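Local coordinates for CBS domain-containing protein CBSX2, chloroplastic (Arabidopsis thaliana, PDB 3SL7), which probably acts as a chloroplast redox regulator that modulates plant development through the thioredoxin system, using a pair of CBS domains, at residues A[4-10]-A[111-117]. Sequence-based numbering, arbitrary orientation.
Sequences YTVGDFM and VRDSTNL. With ACT (acetate ion), chain F.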
loop_
_atom_site.group_PDB
_atom_site.type_symbol
_atom_site.label_atom_id
_atom_site.label_comp_id
_atom_site.label_asym_id
_atom_site.label_seq_id
_atom_site.Cartn_x
_atom_site.Cartn_y
_atom_site.Cartn_z
ATOM N N TYR A 4 11.738 -7.233 -21.608
ATOM C CA TYR A 4 10.461 -7.616 -21.015
ATOM C C TYR A 4 9.348 -6.599 -21.297
ATOM O O TYR A 4 9.607 -5.459 -21.676
ATOM C CB TYR A 4 10.607 -7.848 -19.513
ATOM C CG TYR A 4 11.427 -9.070 -19.169
ATOM C CD1 TYR A 4 12.801 -8.979 -18.983
ATOM C CD2 TYR A 4 10.827 -10.313 -19.025
ATOM C CE1 TYR A 4 13.555 -10.091 -18.667
ATOM C CE2 TYR A 4 11.573 -11.434 -18.706
ATOM C CZ TYR A 4 12.934 -11.314 -18.530
ATOM O OH TYR A 4 13.679 -12.424 -18.212
ATOM N N THR A 5 8.106 -7.031 -21.130
ATOM C CA THR A 5 6.973 -6.166 -21.386
ATOM C C THR A 5 6.077 -6.091 -20.140
ATOM O O THR A 5 6.177 -6.918 -19.232
ATOM C CB THR A 5 6.140 -6.694 -22.555
ATOM O OG1 THR A 5 5.597 -7.966 -22.196
ATOM C CG2 THR A 5 7.006 -6.855 -23.843
ATOM N N VAL A 6 5.195 -5.103 -20.107
ATOM C CA VAL A 6 4.249 -4.976 -19.005
ATOM C C VAL A 6 3.525 -6.299 -18.756
ATOM O O VAL A 6 3.377 -6.731 -17.618
ATOM C CB VAL A 6 3.237 -3.856 -19.285
ATOM C CG1 VAL A 6 2.078 -3.891 -18.275
ATOM C CG2 VAL A 6 3.944 -2.515 -19.268
ATOM N N GLY A 7 3.085 -6.955 -19.827
ATOM C CA GLY A 7 2.285 -8.159 -19.684
ATOM C C GLY A 7 2.976 -9.257 -18.905
ATOM O O GLY A 7 2.330 -10.134 -18.330
ATOM N N ASP A 8 4.301 -9.213 -18.896
ATOM C CA ASP A 8 5.092 -10.228 -18.202
ATOM C C ASP A 8 5.031 -10.091 -16.679
ATOM O O ASP A 8 5.270 -11.062 -15.961
ATOM C CB ASP A 8 6.552 -10.166 -18.657
ATOM C CG ASP A 8 6.718 -10.470 -20.143
ATOM O OD1 ASP A 8 6.114 -11.447 -20.639
ATOM O OD2 ASP A 8 7.443 -9.718 -20.823
ATOM N N PHE A 9 4.728 -8.894 -16.186
ATOM C CA PHE A 9 4.824 -8.636 -14.741
ATOM C C PHE A 9 3.674 -7.860 -14.116
ATOM O O PHE A 9 3.688 -7.594 -12.919
ATOM C CB PHE A 9 6.132 -7.927 -14.430
ATOM C CG PHE A 9 7.345 -8.739 -14.774
ATOM C CD1 PHE A 9 7.818 -9.702 -13.903
ATOM C CD2 PHE A 9 8.004 -8.541 -15.972
ATOM C CE1 PHE A 9 8.927 -10.448 -14.214
ATOM C CE2 PHE A 9 9.118 -9.287 -16.290
ATOM C CZ PHE A 9 9.578 -10.245 -15.411
HETATM N N MSE A 10 2.681 -7.502 -14.916
HETATM C CA MSE A 10 1.542 -6.750 -14.397
HETATM C C MSE A 10 0.692 -7.573 -13.445
HETATM O O MSE A 10 0.713 -8.810 -13.455
HETATM C CB MSE A 10 0.647 -6.300 -15.545
HETATM C CG MSE A 10 -0.114 -7.456 -16.157
HETATM SE SE MSE A 10 -1.154 -6.853 -17.670
HETATM C CE MSE A 10 -2.299 -8.432 -17.913
ATOM N N VAL A 111 -1.001 1.754 -20.130
ATOM C CA VAL A 111 -0.079 1.041 -20.995
ATOM C C VAL A 111 -0.801 -0.172 -21.550
ATOM O O VAL A 111 -1.947 -0.440 -21.183
ATOM C CB VAL A 111 1.178 0.589 -20.237
ATOM C CG1 VAL A 111 1.993 1.796 -19.798
ATOM C CG2 VAL A 111 0.793 -0.259 -19.038
ATOM N N ARG A 112 -0.138 -0.878 -22.460
ATOM C CA ARG A 112 -0.659 -2.117 -23.015
ATOM C C ARG A 112 0.191 -3.262 -22.457
ATOM O O ARG A 112 1.263 -3.016 -21.914
ATOM C CB ARG A 112 -0.536 -2.038 -24.533
ATOM C CG ARG A 112 -1.162 -0.753 -25.058
ATOM C CD ARG A 112 -2.652 -0.857 -24.912
ATOM N NE ARG A 112 -3.074 -1.867 -25.853
ATOM C CZ ARG A 112 -3.558 -1.581 -27.050
ATOM N NH1 ARG A 112 -3.750 -0.310 -27.399
ATOM N NH2 ARG A 112 -3.882 -2.562 -27.862
ATOM N N ASP A 113 -0.251 -4.513 -22.582
ATOM C CA ASP A 113 0.599 -5.596 -22.090
ATOM C C ASP A 113 1.902 -5.710 -22.889
ATOM O O ASP A 113 2.900 -6.238 -22.396
ATOM C CB ASP A 113 -0.138 -6.946 -22.038
ATOM C CG ASP A 113 -0.708 -7.372 -23.372
ATOM O OD1 ASP A 113 -0.255 -6.892 -24.440
ATOM O OD2 ASP A 113 -1.624 -8.214 -23.338
ATOM N N SER A 114 1.889 -5.188 -24.117
ATOM C CA SER A 114 3.048 -5.236 -25.002
ATOM C C SER A 114 4.020 -4.098 -24.733
ATOM O O SER A 114 5.110 -4.069 -25.284
ATOM C CB SER A 114 2.594 -5.160 -26.459
ATOM O OG SER A 114 1.758 -4.026 -26.643
ATOM N N THR A 115 3.620 -3.157 -23.887
ATOM C CA THR A 115 4.476 -2.020 -23.580
ATOM C C THR A 115 5.783 -2.492 -22.971
ATOM O O THR A 115 5.793 -3.357 -22.105
ATOM C CB THR A 115 3.774 -1.039 -22.622
ATOM O OG1 THR A 115 2.608 -0.521 -23.263
ATOM C CG2 THR A 115 4.685 0.118 -22.264
ATOM N N ASN A 116 6.883 -1.927 -23.457
ATOM C CA ASN A 116 8.209 -2.228 -22.941
ATOM C C ASN A 116 8.273 -1.926 -21.448
ATOM O O ASN A 116 7.834 -0.873 -20.999
ATOM C CB ASN A 116 9.261 -1.426 -23.711
ATOM C CG ASN A 116 10.630 -1.483 -23.063
ATOM O OD1 ASN A 116 11.005 -0.600 -22.288
ATOM N ND2 ASN A 116 11.388 -2.524 -23.381
ATOM N N LEU A 117 8.801 -2.868 -20.676
ATOM C CA LEU A 117 8.793 -2.747 -19.218
ATOM C C LEU A 117 9.541 -1.513 -18.734
ATOM O O LEU A 117 9.068 -0.820 -17.832
ATOM C CB LEU A 117 9.367 -3.998 -18.555
ATOM C CG LEU A 117 9.292 -4.015 -17.024
ATOM C CD1 LEU A 117 7.845 -4.024 -16.573
ATOM C CD2 LEU A 117 10.028 -5.210 -16.468
HETATM C C ACT F . 14.536 -5.766 -20.106
HETATM O O ACT F . 15.302 -5.436 -19.170
HETATM O OXT ACT F . 13.960 -6.869 -19.962
HETATM C CH3 ACT F . 14.320 -4.897 -21.317
HETATM O O HOH W 1 9.877 -5.193 -25.027
#
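The F9 ring meets CD2 of L117 obliquely, F9 CD2 lying 3.9 Å from that methyl, while CB of Y4 sits at the ring's edge in its plane. The Y4 ring itself leads off from the contact, and an acetate, probably from the crystallisation liquor, is modelled at its edge in a doubtful position. With CG of L117 anti to the backbone N (chi1 -175°), the leucine branch reaches both aromatic residues. A single beta bridge, T5 with N116, sets the backbone pairing: L117 N donates to Y4 O and V6 N to T115 O (2.7 Å). G7 N then bonds D113 O, also at 2.7 Å. D8 OD2, met on its anti side by T5 N at 2.8 Å, holds that amide from within the same turn of chain. V6 lays CG2 3.7 Å from T115 CB, both its methyls reach V111 CG2 at 3.9 Å, and its CB sits by R112 O. Cutting the side chain back to an alanine here is likely to leave V111 CG2 and T115 CB without the methyls they pack on. The contact thus joins the N-terminal segment to the second CBS domain: V6 also packs on V134 of strand 131-135 and A120 of helix 117-124, which N116 caps through D119 N, whereas F9 and L117 rest on A153 of helix 147-159.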